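Side-chain contacts in CLIP-associating protein (Drosophila melanogaster, PDB 4G3A), which tracks microtubule plus ends and stabilises dynamic microtubules during spindle formation, and is represented here by its N-terminal TOG-like domain: residues 10-15 against 32-37; 40-45 against 77-82; 95-100 against 137-142; 105-110 against 145-150. All blocks are in the same frame, centred on the assembly; numbering follows the deposited sequence.

Overall arrangement
From the N terminus, the chain first turns back on itself at contact 1, where helix 9-18 meets the end of helix 21-36 and a helical hairpin is closed. Contact 2 then ties the loop after that hairpin to the end of helix 63-80, closing a loop that spans most of HEAT 1. The two follow in series and touch, for example where Asn40 ND2 meets Phe34 O. Contacts 3 and 4 lie further along; the centres of contacts 2 and 3 lie about 29 Å apart. Their segments alternate, so the two loops cross; both bind part of HEAT 2 to the following helix pair, one at the turns and the other between helices 104-119 and 142-159.

Contact 1: 10-15 against 32-37; sequences DGFIQQ and VTFLSD
Phe12 and Phe34 meet as an offset edge-to-face pair, the edge of the Phe12 ring directed at the face of Phe34, with centroids 5.6 Å apart and planes at 62°. One corner does most of the touching. Phe12 CE2 lies 3.9 Å from Phe34 CG and about as close to Phe34 CB, so the approach is to the root of the second ring and not to its middle; Phe12 CZ reaches the same CB at 4.1 Å. Phe34 holds its CG anti to the backbone N (chi1 179°), which swings the ring off helix 21-36 to the side where Phe12 arrives from helix 9-18.

Around this pair, Phe12 is walled in by Leu27, Asp30 and Leu31 of helix 21-36 and by Pro6, while Leu9 packs on Phe34. Leu35 CD2 lies in the plane of the Phe34 ring, at its edge. Within the same helix, Val32 O accepts both from Ser36 N and from Ser36 OG, the hydroxyl at 2.7 Å and above the carbonyl plane. Phe34 O receives Asn40 ND2, and Leu35 O receives Arg79 NE, so two carbonyls near the end of the helix accept from side chains beyond it.

Between the two segments the hairpin helices are thus joined by aromatic and van der Waals contact without a polar bond, a join held by ring shape and the burial of Phe12, not by charge.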
loop_
_atom_site.group_PDB
_atom_site.type_symbol
_atom_site.label_atom_id
_atom_site.label_comp_id
_atom_site.label_asym_id
_atom_site.label_seq_id
_atom_site.Cartn_x
_atom_site.Cartn_y
_atom_site.Cartn_z
ATOM N N ASP A 10 -11.486 13.412 -21.497
ATOM C CA ASP A 10 -10.965 13.213 -22.845
ATOM C C ASP A 10 -9.877 14.231 -23.167
ATOM O O ASP A 10 -8.868 13.900 -23.792
ATOM C CB ASP A 10 -12.094 13.279 -23.877
ATOM C CG ASP A 10 -12.885 11.986 -23.953
ATOM O OD1 ASP A 10 -12.256 10.906 -23.890
ATOM O OD2 ASP A 10 -14.126 12.047 -24.081
ATOM N N GLY A 11 -10.085 15.467 -22.725
ATOM C CA GLY A 11 -9.091 16.515 -22.876
ATOM C C GLY A 11 -7.764 16.177 -22.212
ATOM O O GLY A 11 -6.704 16.375 -22.805
ATOM N N PHE A 12 -7.812 15.677 -20.977
ATOM C CA PHE A 12 -6.594 15.267 -20.291
ATOM C C PHE A 12 -5.916 14.132 -21.053
ATOM O O PHE A 12 -4.719 14.178 -21.322
ATOM C CB PHE A 12 -6.889 14.818 -18.851
ATOM C CG PHE A 12 -7.065 15.955 -17.882
ATOM C CD1 PHE A 12 -5.964 16.635 -17.385
ATOM C CD2 PHE A 12 -8.330 16.336 -17.459
ATOM C CE1 PHE A 12 -6.122 17.684 -16.493
ATOM C CE2 PHE A 12 -8.496 17.381 -16.567
ATOM C CZ PHE A 12 -7.391 18.058 -16.085
ATOM N N ILE A 13 -6.694 13.110 -21.394
ATOM C CA ILE A 13 -6.166 11.934 -22.076
ATOM C C ILE A 13 -5.423 12.308 -23.364
ATOM O O ILE A 13 -4.329 11.814 -23.627
ATOM C CB ILE A 13 -7.291 10.939 -22.407
ATOM C CG1 ILE A 13 -7.903 10.377 -21.120
ATOM C CG2 ILE A 13 -6.769 9.822 -23.302
ATOM C CD1 ILE A 13 -9.311 9.836 -21.294
ATOM N N GLN A 14 -6.019 13.188 -24.159
ATOM C CA GLN A 14 -5.426 13.567 -25.439
ATOM C C GLN A 14 -4.084 14.280 -25.278
ATOM O O GLN A 14 -3.149 14.043 -26.041
ATOM C CB GLN A 14 -6.406 14.428 -26.243
ATOM C CG GLN A 14 -7.670 13.684 -26.644
ATOM C CD GLN A 14 -8.837 14.608 -26.924
ATOM O OE1 GLN A 14 -8.787 15.803 -26.623
ATOM N NE2 GLN A 14 -9.903 14.058 -27.499
ATOM N N GLN A 15 -3.989 15.134 -24.265
ATOM C CA GLN A 15 -2.834 16.005 -24.104
ATOM C C GLN A 15 -1.681 15.355 -23.349
ATOM O O GLN A 15 -0.564 15.872 -23.353
ATOM C CB GLN A 15 -3.259 17.286 -23.393
ATOM C CG GLN A 15 -2.471 18.503 -23.808
ATOM C CD GLN A 15 -2.816 19.719 -22.976
ATOM O OE1 GLN A 15 -3.983 19.960 -22.656
ATOM N NE2 GLN A 15 -1.796 20.492 -22.615
ATOM N N VAL A 32 -5.514 15.647 -10.976
ATOM C CA VAL A 32 -5.893 15.314 -9.604
ATOM C C VAL A 32 -6.984 16.259 -9.074
ATOM O O VAL A 32 -7.993 15.818 -8.524
ATOM C CB VAL A 32 -4.676 15.314 -8.659
ATOM C CG1 VAL A 32 -5.128 15.096 -7.226
ATOM C CG2 VAL A 32 -3.683 14.239 -9.075
ATOM N N THR A 33 -6.789 17.560 -9.262
ATOM C CA THR A 33 -7.795 18.535 -8.859
ATOM C C THR A 33 -9.146 18.217 -9.486
ATOM O O THR A 33 -10.176 18.235 -8.813
ATOM C CB THR A 33 -7.386 19.956 -9.257
ATOM O OG1 THR A 33 -6.230 20.345 -8.505
ATOM C CG2 THR A 33 -8.520 20.934 -8.983
ATOM N N PHE A 34 -9.131 17.921 -10.778
ATOM C CA PHE A 34 -10.350 17.623 -11.518
ATOM C C PHE A 34 -11.081 16.426 -10.921
ATOM O O PHE A 34 -12.267 16.504 -10.613
ATOM C CB PHE A 34 -10.014 17.349 -12.988
ATOM C CG PHE A 34 -11.211 17.016 -13.832
ATOM C CD1 PHE A 34 -11.880 18.011 -14.532
ATOM C CD2 PHE A 34 -11.668 15.709 -13.928
ATOM C CE1 PHE A 34 -12.986 17.711 -15.314
ATOM C CE2 PHE A 34 -12.773 15.399 -14.706
ATOM C CZ PHE A 34 -13.429 16.402 -15.406
ATOM N N LEU A 35 -10.362 15.316 -10.762
ATOM C CA LEU A 35 -10.945 14.083 -10.241
ATOM C C LEU A 35 -11.378 14.213 -8.784
ATOM O O LEU A 35 -12.258 13.480 -8.323
ATOM C CB LEU A 35 -9.944 12.927 -10.372
ATOM C CG LEU A 35 -9.566 12.518 -11.796
ATOM C CD1 LEU A 35 -8.525 11.421 -11.761
ATOM C CD2 LEU A 35 -10.785 12.065 -12.573
ATOM N N SER A 36 -10.752 15.130 -8.050
ATOM C CA SER A 36 -11.060 15.287 -6.630
ATOM C C SER A 36 -12.426 15.935 -6.398
ATOM O O SER A 36 -13.088 15.681 -5.391
ATOM C CB SER A 36 -9.966 16.095 -5.935
ATOM O OG SER A 36 -8.731 15.399 -5.978
ATOM N N ASP A 37 -12.843 16.768 -7.342
ATOM C CA ASP A 37 -14.099 17.498 -7.223
ATOM C C ASP A 37 -15.265 16.634 -7.712
ATOM O O ASP A 37 -15.377 16.350 -8.902
ATOM C CB ASP A 37 -14.004 18.790 -8.040
ATOM C CG ASP A 37 -15.173 19.728 -7.802
ATOM O OD1 ASP A 37 -16.193 19.285 -7.238
ATOM O OD2 ASP A 37 -15.069 20.912 -8.189
#

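Contact 2: 40-45 against 77-82; sequences NSIVCT and IKRLGS
The loop between helices 21-36 and 47-58 leads into HEAT 1, and here it meets the last turn of helix 63-80, which ends that repeat. Arg79 reaches across with its chain extended from CG to NE and brings the guanidinium edge to one backbone carbonyl: NH1 donates to Asn40 O at 3.0 Å, the donor tilted 30° from the carbonyl plane, and NH2 adds a weak bond to the same oxygen. NE is spent on Leu35 O, so one guanidinium links the end of helix 21-36 and the loop that follows it. Ile42 slides alongside in the opposite direction, its CG2 3.3 Å from Arg79 CD. With CG1 set between the backbone N and the carbonyl carbon (chi1 51°), Ile42 also presses CD1 against Leu80 CD1 at a tight 3.4 Å. A methionine in place of Arg79 would probably leave the carbonyls of Asn40 and Leu35 without these donors and let the loop drift. Beside these residues, Ser41 OG accepts from Val43 N in an ST turn. The contact lies between helix 9-18, on which Cys44 rests, and helix 104-119, against which Ile77 packs.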
loop_
_atom_site.group_PDB
_atom_site.type_symbol
_atom_site.label_atom_id
_atom_site.label_comp_id
_atom_site.label_asym_id
_atom_site.label_seq_id
_atom_site.Cartn_x
_atom_site.Cartn_y
_atom_site.Cartn_z
ATOM N N ASN A 40 -17.242 17.427 -10.811
ATOM C CA ASN A 40 -16.690 17.105 -12.119
ATOM C C ASN A 40 -17.100 15.703 -12.546
ATOM O O ASN A 40 -17.238 14.809 -11.711
ATOM C CB ASN A 40 -15.168 17.240 -12.117
ATOM C CG ASN A 40 -14.712 18.681 -11.995
ATOM O OD1 ASN A 40 -15.463 19.611 -12.295
ATOM N ND2 ASN A 40 -13.472 18.874 -11.558
ATOM N N SER A 41 -17.291 15.510 -13.846
ATOM C CA SER A 41 -17.709 14.208 -14.365
ATOM C C SER A 41 -16.524 13.425 -14.916
ATOM O O SER A 41 -15.595 14.015 -15.462
ATOM C CB SER A 41 -18.758 14.393 -15.463
ATOM O OG SER A 41 -19.010 13.180 -16.145
ATOM N N ILE A 42 -16.553 12.101 -14.768
ATOM C CA ILE A 42 -15.504 11.257 -15.340
ATOM C C ILE A 42 -15.960 10.566 -16.617
ATOM O O ILE A 42 -15.403 9.536 -17.012
ATOM C CB ILE A 42 -14.949 10.199 -14.361
ATOM C CG1 ILE A 42 -16.075 9.397 -13.722
ATOM C CG2 ILE A 42 -14.089 10.847 -13.291
ATOM C CD1 ILE A 42 -15.649 8.089 -13.150
ATOM N N VAL A 43 -16.981 11.125 -17.259
ATOM C CA VAL A 43 -17.341 10.666 -18.589
ATOM C C VAL A 43 -16.109 10.816 -19.471
ATOM O O VAL A 43 -15.405 11.816 -19.395
ATOM C CB VAL A 43 -18.490 11.491 -19.197
ATOM C CG1 VAL A 43 -18.680 11.132 -20.662
ATOM C CG2 VAL A 43 -19.781 11.259 -18.424
ATOM N N CYS A 44 -15.838 9.806 -20.286
ATOM C CA CYS A 44 -14.790 9.893 -21.292
ATOM C C CYS A 44 -15.039 8.824 -22.351
ATOM O O CYS A 44 -16.000 8.060 -22.258
ATOM C CB CYS A 44 -13.393 9.745 -20.674
ATOM S SG CYS A 44 -13.047 8.146 -19.889
ATOM N N THR A 45 -14.167 8.766 -23.350
ATOM C CA THR A 45 -14.304 7.790 -24.422
ATOM C C THR A 45 -14.072 6.379 -23.915
ATOM O O THR A 45 -14.901 5.494 -24.122
ATOM C CB THR A 45 -13.323 8.073 -25.567
ATOM O OG1 THR A 45 -13.741 9.249 -26.269
ATOM C CG2 THR A 45 -13.276 6.897 -26.532
ATOM N N ILE A 77 -10.108 5.315 -7.941
ATOM C CA ILE A 77 -10.563 4.263 -7.045
ATOM C C ILE A 77 -11.787 4.745 -6.280
ATOM O O ILE A 77 -12.781 4.032 -6.180
ATOM C CB ILE A 77 -9.468 3.861 -6.039
ATOM C CG1 ILE A 77 -8.354 3.091 -6.743
ATOM C CG2 ILE A 77 -10.046 3.014 -4.917
ATOM C CD1 ILE A 77 -7.066 3.134 -5.977
ATOM N N LYS A 78 -11.711 5.956 -5.732
ATOM C CA LYS A 78 -12.832 6.516 -4.985
ATOM C C LYS A 78 -14.090 6.635 -5.841
ATOM O O LYS A 78 -15.186 6.329 -5.380
ATOM C CB LYS A 78 -12.467 7.875 -4.397
ATOM C CG LYS A 78 -11.417 7.804 -3.319
ATOM C CD LYS A 78 -10.999 9.190 -2.913
ATOM C CE LYS A 78 -9.659 9.165 -2.220
ATOM N NZ LYS A 78 -9.248 10.552 -1.882
ATOM N N ARG A 79 -13.931 7.062 -7.091
ATOM C CA ARG A 79 -15.073 7.215 -7.992
ATOM C C ARG A 79 -15.559 5.888 -8.555
ATOM O O ARG A 79 -16.759 5.705 -8.769
ATOM C CB ARG A 79 -14.723 8.123 -9.171
ATOM C CG ARG A 79 -14.469 9.557 -8.811
ATOM C CD ARG A 79 -14.236 10.344 -10.065
ATOM N NE ARG A 79 -14.115 11.768 -9.793
ATOM C CZ ARG A 79 -15.069 12.659 -10.037
ATOM N NH1 ARG A 79 -16.229 12.282 -10.568
ATOM N NH2 ARG A 79 -14.857 13.933 -9.749
ATOM N N LEU A 80 -14.627 4.975 -8.818
ATOM C CA LEU A 80 -14.947 3.735 -9.527
ATOM C C LEU A 80 -15.319 2.581 -8.607
ATOM O O LEU A 80 -16.053 1.675 -9.004
ATOM C CB LEU A 80 -13.781 3.310 -10.414
ATOM C CG LEU A 80 -13.853 3.723 -11.881
ATOM C CD1 LEU A 80 -14.235 5.180 -12.000
ATOM C CD2 LEU A 80 -12.534 3.444 -12.575
ATOM N N GLY A 81 -14.801 2.600 -7.388
ATOM C CA GLY A 81 -15.066 1.517 -6.460
ATOM C C GLY A 81 -14.677 0.194 -7.086
ATOM O O GLY A 81 -13.604 0.081 -7.674
ATOM N N SER A 82 -15.555 -0.800 -6.985
ATOM C CA SER A 82 -15.225 -2.145 -7.453
ATOM C C SER A 82 -14.895 -2.172 -8.940
ATOM O O SER A 82 -14.202 -3.071 -9.410
ATOM C CB SER A 82 -16.343 -3.152 -7.116
ATOM O OG SER A 82 -17.540 -2.878 -7.828
#

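Contact 3: 95-100 against 137-142; sequences VIDRLG and FKHKNA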
loop_
_atom_site.group_PDB
_atom_site.type_symbol
_atom_site.label_atom_id
_atom_site.label_comp_id
_atom_site.label_asym_id
_atom_site.label_seq_id
_atom_site.Cartn_x
_atom_site.Cartn_y
_atom_site.Cartn_z
ATOM N N VAL A 95 2.888 0.294 -7.812
ATOM C CA VAL A 95 2.579 0.917 -6.538
ATOM C C VAL A 95 3.441 0.279 -5.456
ATOM O O VAL A 95 3.992 0.963 -4.603
ATOM C CB VAL A 95 1.111 0.731 -6.184
ATOM C CG1 VAL A 95 0.836 1.311 -4.803
ATOM C CG2 VAL A 95 0.242 1.409 -7.251
ATOM N N ILE A 96 3.564 -1.039 -5.517
ATOM C CA ILE A 96 4.441 -1.768 -4.607
ATOM C C ILE A 96 5.860 -1.208 -4.650
ATOM O O ILE A 96 6.430 -0.873 -3.607
ATOM C CB ILE A 96 4.460 -3.272 -4.947
ATOM C CG1 ILE A 96 3.120 -3.911 -4.557
ATOM C CG2 ILE A 96 5.641 -3.979 -4.244
ATOM C CD1 ILE A 96 2.980 -5.358 -4.999
ATOM N N ASP A 97 6.426 -1.100 -5.853
ATOM C CA ASP A 97 7.756 -0.526 -6.018
ATOM C C ASP A 97 7.871 0.858 -5.379
ATOM O O ASP A 97 8.915 1.203 -4.835
ATOM C CB ASP A 97 8.141 -0.442 -7.500
ATOM C CG ASP A 97 8.514 -1.796 -8.085
ATOM O OD1 ASP A 97 8.760 -2.746 -7.307
ATOM O OD2 ASP A 97 8.552 -1.910 -9.320
ATOM N N ARG A 98 6.806 1.651 -5.445
ATOM C CA ARG A 98 6.846 2.995 -4.870
ATOM C C ARG A 98 6.816 2.983 -3.338
ATOM O O ARG A 98 7.089 4.004 -2.696
ATOM C CB ARG A 98 5.706 3.850 -5.408
ATOM C CG ARG A 98 5.805 4.166 -6.896
ATOM C CD ARG A 98 6.948 5.131 -7.195
ATOM N NE ARG A 98 7.177 5.270 -8.636
ATOM C CZ ARG A 98 8.057 6.108 -9.186
ATOM N NH1 ARG A 98 8.801 6.902 -8.423
ATOM N NH2 ARG A 98 8.194 6.157 -10.507
ATOM N N LEU A 99 6.487 1.840 -2.744
ATOM C CA LEU A 99 6.584 1.745 -1.292
ATOM C C LEU A 99 8.042 1.925 -0.909
ATOM O O LEU A 99 8.349 2.337 0.203
ATOM C CB LEU A 99 6.065 0.400 -0.775
ATOM C CG LEU A 99 4.566 0.152 -0.928
ATOM C CD1 LEU A 99 4.236 -1.277 -0.516
ATOM C CD2 LEU A 99 3.754 1.169 -0.122
ATOM N N GLY A 100 8.938 1.630 -1.847
ATOM C CA GLY A 100 10.365 1.722 -1.592
ATOM C C GLY A 100 10.995 3.025 -2.049
ATOM O O GLY A 100 12.217 3.182 -2.017
ATOM N N PHE A 137 7.150 -9.560 0.967
ATOM C CA PHE A 137 7.899 -10.150 2.067
ATOM C C PHE A 137 9.361 -10.341 1.660
ATOM O O PHE A 137 10.266 -10.162 2.467
ATOM C CB PHE A 137 7.291 -11.485 2.525
ATOM C CG PHE A 137 6.226 -11.342 3.595
ATOM C CD1 PHE A 137 6.510 -10.704 4.792
ATOM C CD2 PHE A 137 4.951 -11.869 3.407
ATOM C CE1 PHE A 137 5.537 -10.572 5.789
ATOM C CE2 PHE A 137 3.966 -11.747 4.396
ATOM C CZ PHE A 137 4.266 -11.092 5.590
ATOM N N LYS A 138 9.594 -10.687 0.403
ATOM C CA LYS A 138 10.956 -10.927 -0.071
ATOM C C LYS A 138 11.428 -9.902 -1.107
ATOM O O LYS A 138 12.343 -10.166 -1.867
ATOM C CB LYS A 138 11.075 -12.341 -0.633
ATOM C CG LYS A 138 10.720 -13.428 0.373
ATOM C CD LYS A 138 11.077 -14.814 -0.168
ATOM C CE LYS A 138 10.650 -15.918 0.785
ATOM N NZ LYS A 138 11.343 -15.854 2.109
ATOM N N HIS A 139 10.811 -8.728 -1.131
ATOM C CA HIS A 139 11.266 -7.663 -2.026
ATOM C C HIS A 139 12.738 -7.311 -1.767
ATOM O O HIS A 139 13.221 -7.367 -0.623
ATOM C CB HIS A 139 10.386 -6.422 -1.868
ATOM C CG HIS A 139 10.450 -5.485 -3.046
ATOM N ND1 HIS A 139 11.537 -4.694 -3.294
ATOM C CD2 HIS A 139 9.546 -5.231 -4.025
ATOM C CE1 HIS A 139 11.311 -3.971 -4.391
ATOM N NE2 HIS A 139 10.113 -4.288 -4.849
ATOM N N LYS A 140 13.455 -6.959 -2.831
ATOM C CA LYS A 140 14.885 -6.670 -2.738
ATOM C C LYS A 140 15.170 -5.394 -1.944
ATOM O O LYS A 140 16.255 -5.232 -1.363
ATOM C CB LYS A 140 15.490 -6.525 -4.141
ATOM C CG LYS A 140 15.025 -5.280 -4.874
ATOM C CD LYS A 140 15.687 -5.193 -6.259
ATOM C CE LYS A 140 15.146 -4.023 -7.057
ATOM N NZ LYS A 140 13.715 -4.230 -7.406
ATOM N N ASN A 141 14.188 -4.503 -1.912
ATOM C CA ASN A 141 14.337 -3.220 -1.242
ATOM C C ASN A 141 13.794 -3.290 0.194
ATOM O O ASN A 141 12.624 -3.608 0.396
ATOM C CB ASN A 141 13.612 -2.146 -2.056
ATOM C CG ASN A 141 13.830 -0.751 -1.508
ATOM O OD1 ASN A 141 13.474 -0.451 -0.370
ATOM N ND2 ASN A 141 14.407 0.118 -2.327
ATOM N N ALA A 142 14.651 -3.018 1.180
ATOM C CA ALA A 142 14.268 -3.111 2.590
ATOM C C ALA A 142 13.123 -2.160 2.934
ATOM O O ALA A 142 12.350 -2.422 3.852
ATOM C CB ALA A 142 15.474 -2.838 3.501
HETATM O O HOH W 1 14.693 3.145 -0.903
#
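His139 NE2 donates to Asp97 OD1 at 3.2 Å, the shortest direct polar bond between the two segments and a nearly straight one, with an N-H...O angle of 171°. The oxygen lies in the plane of the imidazole, and the proton comes in close to the direction of its C-O bond. The carboxylate itself is turned almost square to the ring, the planes 79° apart. On the other nitrogen, His139 ND1 accepts the backbone N-H of Asn141 at 3.0 Å, again in the ring plane. Both ring nitrogens are therefore engaged, which fixes the rotation of the imidazole. The ring is carried to helix 88-98 by a first torsion that sets CG anti to the backbone N (chi1 -159°), and there Ile96 CG2 touches its CD2 at 4.1 Å.

Alongside, Asn141 lies by Gly100, whose missing side chain leaves room for the amide. A water donates to Gly100 O at 2.7 Å and weakly accepts from Asn141 ND2, while Asn141 OD1 caps helix 142-159 by accepting from Lys143 N. His139 O receives Arg145 NH1.

The contact joins the turns within two successive helix pairs, 88-98/104-119 and 125-136/142-159; in TOG domains the intra-repeat turns form the tubulin-binding edge, and this one probably corresponds to it. Because ND1 accepts a hydrogen bond while NE2 donates one, the ring is most likely neutral, with its hydrogen on NE2; the pair is consistent with a neutral imidazole donating to a charged carboxylate and not with a full ion pair, Lys140 NZ standing nearby but not touching.

Contact 4: 105-110 against 145-150; sequences TVREKA and REEFLQ
Helices 104-119 and 142-159 come closest, between these segments, at Arg107 and Glu147, whose CA atoms are 8.2 Å apart, too far for the backbones to touch and near enough for two long side chains to meet. Arg107 NE and Glu147 OE2 form a salt bridge of 3.3 Å, a weak hydrogen bond bent to 133°. The side chains cross at about a right angle, with guanidinium and carboxylate planes 39° apart, so the oxygen meets the NE corner of the guanidinium edge and does not pair along two N-H groups. Both chains fold to reach this point: Arg107 bends at its third torsion and Glu147 at its second (chi2 -70°), which also brings Arg107 CD within 3.6 Å of the same OE2.

A water completes a triangle, donating to Glu147 OE2 at 2.8 Å and accepting from Arg107 NE at the guanidinium edge. Each group has a stronger partner elsewhere: Arg107 NH1 donates to Asp101 O in the turn before its helix, and Glu147 OE1 accepts from Gln111 NE2 one turn further along helix 104-119. An alanine in place of Glu147 would probably leave the Arg107 charge without its mate and Gln111 NE2 without this acceptor.

What joins HEAT 2 to the next helix pair here is a shared carboxylate, one oxygen held by an amide and the other by an arginine and a water, so the ion pair is likely to be softened by solvent.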
loop_
_atom_site.group_PDB
_atom_site.type_symbol
_atom_site.label_atom_id
_atom_site.label_comp_id
_atom_site.label_asym_id
_atom_site.label_seq_id
_atom_site.Cartn_x
_atom_site.Cartn_y
_atom_site.Cartn_z
ATOM N N THR A 105 6.956 11.422 0.729
ATOM C CA THR A 105 5.599 11.735 0.283
ATOM C C THR A 105 5.123 10.744 -0.774
ATOM O O THR A 105 3.930 10.476 -0.891
ATOM C CB THR A 105 5.457 13.183 -0.283
ATOM O OG1 THR A 105 6.287 13.346 -1.440
ATOM C CG2 THR A 105 5.820 14.229 0.765
ATOM N N VAL A 106 6.053 10.212 -1.558
ATOM C CA VAL A 106 5.696 9.209 -2.553
ATOM C C VAL A 106 5.243 7.914 -1.870
ATOM O O VAL A 106 4.227 7.328 -2.242
ATOM C CB VAL A 106 6.857 8.947 -3.546
ATOM C CG1 VAL A 106 6.574 7.732 -4.386
ATOM C CG2 VAL A 106 7.068 10.158 -4.449
ATOM N N ARG A 107 5.979 7.477 -0.856
ATOM C CA ARG A 107 5.573 6.282 -0.114
ATOM C C ARG A 107 4.195 6.493 0.510
ATOM O O ARG A 107 3.359 5.589 0.526
ATOM C CB ARG A 107 6.595 5.949 0.974
ATOM C CG ARG A 107 7.998 5.705 0.442
ATOM C CD ARG A 107 8.879 5.057 1.497
ATOM N NE ARG A 107 8.997 5.897 2.683
ATOM C CZ ARG A 107 9.897 6.865 2.820
ATOM N NH1 ARG A 107 10.758 7.112 1.844
ATOM N NH2 ARG A 107 9.936 7.588 3.930
ATOM N N GLU A 108 3.963 7.696 1.021
ATOM C CA GLU A 108 2.692 8.031 1.658
ATOM C C GLU A 108 1.533 7.838 0.698
ATOM O O GLU A 108 0.562 7.141 1.001
ATOM C CB GLU A 108 2.699 9.481 2.133
ATOM C CG GLU A 108 3.362 9.707 3.471
ATOM C CD GLU A 108 3.662 11.177 3.720
ATOM O OE1 GLU A 108 3.102 12.031 2.996
ATOM O OE2 GLU A 108 4.461 11.473 4.637
ATOM N N LYS A 109 1.642 8.462 -0.469
ATOM C CA LYS A 109 0.560 8.403 -1.445
ATOM C C LYS A 109 0.373 6.980 -1.955
ATOM O O LYS A 109 -0.741 6.570 -2.268
ATOM C CB LYS A 109 0.792 9.386 -2.593
ATOM C CG LYS A 109 0.909 10.844 -2.143
ATOM C CD LYS A 109 -0.320 11.285 -1.357
ATOM C CE LYS A 109 -0.194 12.732 -0.880
ATOM N NZ LYS A 109 -1.336 13.119 -0.023
ATOM N N ALA A 110 1.464 6.222 -2.015
ATOM C CA ALA A 110 1.374 4.812 -2.373
ATOM C C ALA A 110 0.611 4.031 -1.296
ATOM O O ALA A 110 -0.300 3.256 -1.598
ATOM C CB ALA A 110 2.764 4.229 -2.582
ATOM N N ARG A 145 9.928 -3.883 2.191
ATOM C CA ARG A 145 9.635 -4.897 3.206
ATOM C C ARG A 145 9.098 -4.226 4.471
ATOM O O ARG A 145 8.116 -4.666 5.048
ATOM C CB ARG A 145 10.874 -5.756 3.491
ATOM C CG ARG A 145 11.471 -6.403 2.214
ATOM C CD ARG A 145 12.448 -7.531 2.550
ATOM N NE ARG A 145 13.625 -7.100 3.297
ATOM C CZ ARG A 145 14.722 -6.579 2.746
ATOM N NH1 ARG A 145 14.785 -6.386 1.435
ATOM N NH2 ARG A 145 15.755 -6.235 3.508
ATOM N N GLU A 146 9.729 -3.133 4.882
ATOM C CA GLU A 146 9.288 -2.402 6.063
ATOM C C GLU A 146 7.915 -1.741 5.880
ATOM O O GLU A 146 7.071 -1.787 6.776
ATOM C CB GLU A 146 10.308 -1.330 6.427
ATOM C CG GLU A 146 9.906 -0.545 7.661
ATOM C CD GLU A 146 10.870 0.571 7.975
ATOM O OE1 GLU A 146 11.811 0.780 7.183
ATOM O OE2 GLU A 146 10.683 1.239 9.012
ATOM N N GLU A 147 7.706 -1.109 4.726
ATOM C CA GLU A 147 6.437 -0.447 4.449
ATOM C C GLU A 147 5.294 -1.459 4.440
ATOM O O GLU A 147 4.216 -1.195 4.981
ATOM C CB GLU A 147 6.496 0.327 3.120
ATOM C CG GLU A 147 7.306 1.616 3.175
ATOM C CD GLU A 147 6.625 2.698 3.997
ATOM O OE1 GLU A 147 5.384 2.635 4.164
ATOM O OE2 GLU A 147 7.331 3.611 4.469
ATOM N N PHE A 148 5.534 -2.617 3.832
ATOM C CA PHE A 148 4.502 -3.632 3.764
ATOM C C PHE A 148 4.055 -4.095 5.149
ATOM O O PHE A 148 2.856 -4.276 5.380
ATOM C CB PHE A 148 4.907 -4.824 2.891
ATOM C CG PHE A 148 3.922 -5.960 2.953
ATOM C CD1 PHE A 148 2.587 -5.745 2.630
ATOM C CD2 PHE A 148 4.319 -7.228 3.381
ATOM C CE1 PHE A 148 1.668 -6.771 2.714
ATOM C CE2 PHE A 148 3.399 -8.268 3.459
ATOM C CZ PHE A 148 2.080 -8.037 3.122
ATOM N N LEU A 149 5.005 -4.272 6.070
ATOM C CA LEU A 149 4.642 -4.612 7.449
ATOM C C LEU A 149 3.704 -3.543 7.999
ATOM O O LEU A 149 2.732 -3.858 8.677
ATOM C CB LEU A 149 5.883 -4.784 8.334
ATOM C CG LEU A 149 6.728 -6.024 7.998
ATOM C CD1 LEU A 149 8.075 -6.001 8.705
ATOM C CD2 LEU A 149 5.977 -7.325 8.300
ATOM N N GLN A 150 3.975 -2.283 7.672
ATOM C CA GLN A 150 3.132 -1.190 8.142
ATOM C C GLN A 150 1.750 -1.240 7.490
ATOM O O GLN A 150 0.745 -0.905 8.120
ATOM C CB GLN A 150 3.814 0.157 7.894
ATOM C CG GLN A 150 3.040 1.350 8.433
ATOM C CD GLN A 150 2.987 1.380 9.943
ATOM O OE1 GLN A 150 1.909 1.515 10.539
ATOM N NE2 GLN A 150 4.150 1.246 10.578
HETATM O O HOH W 2 6.874 6.253 5.125
#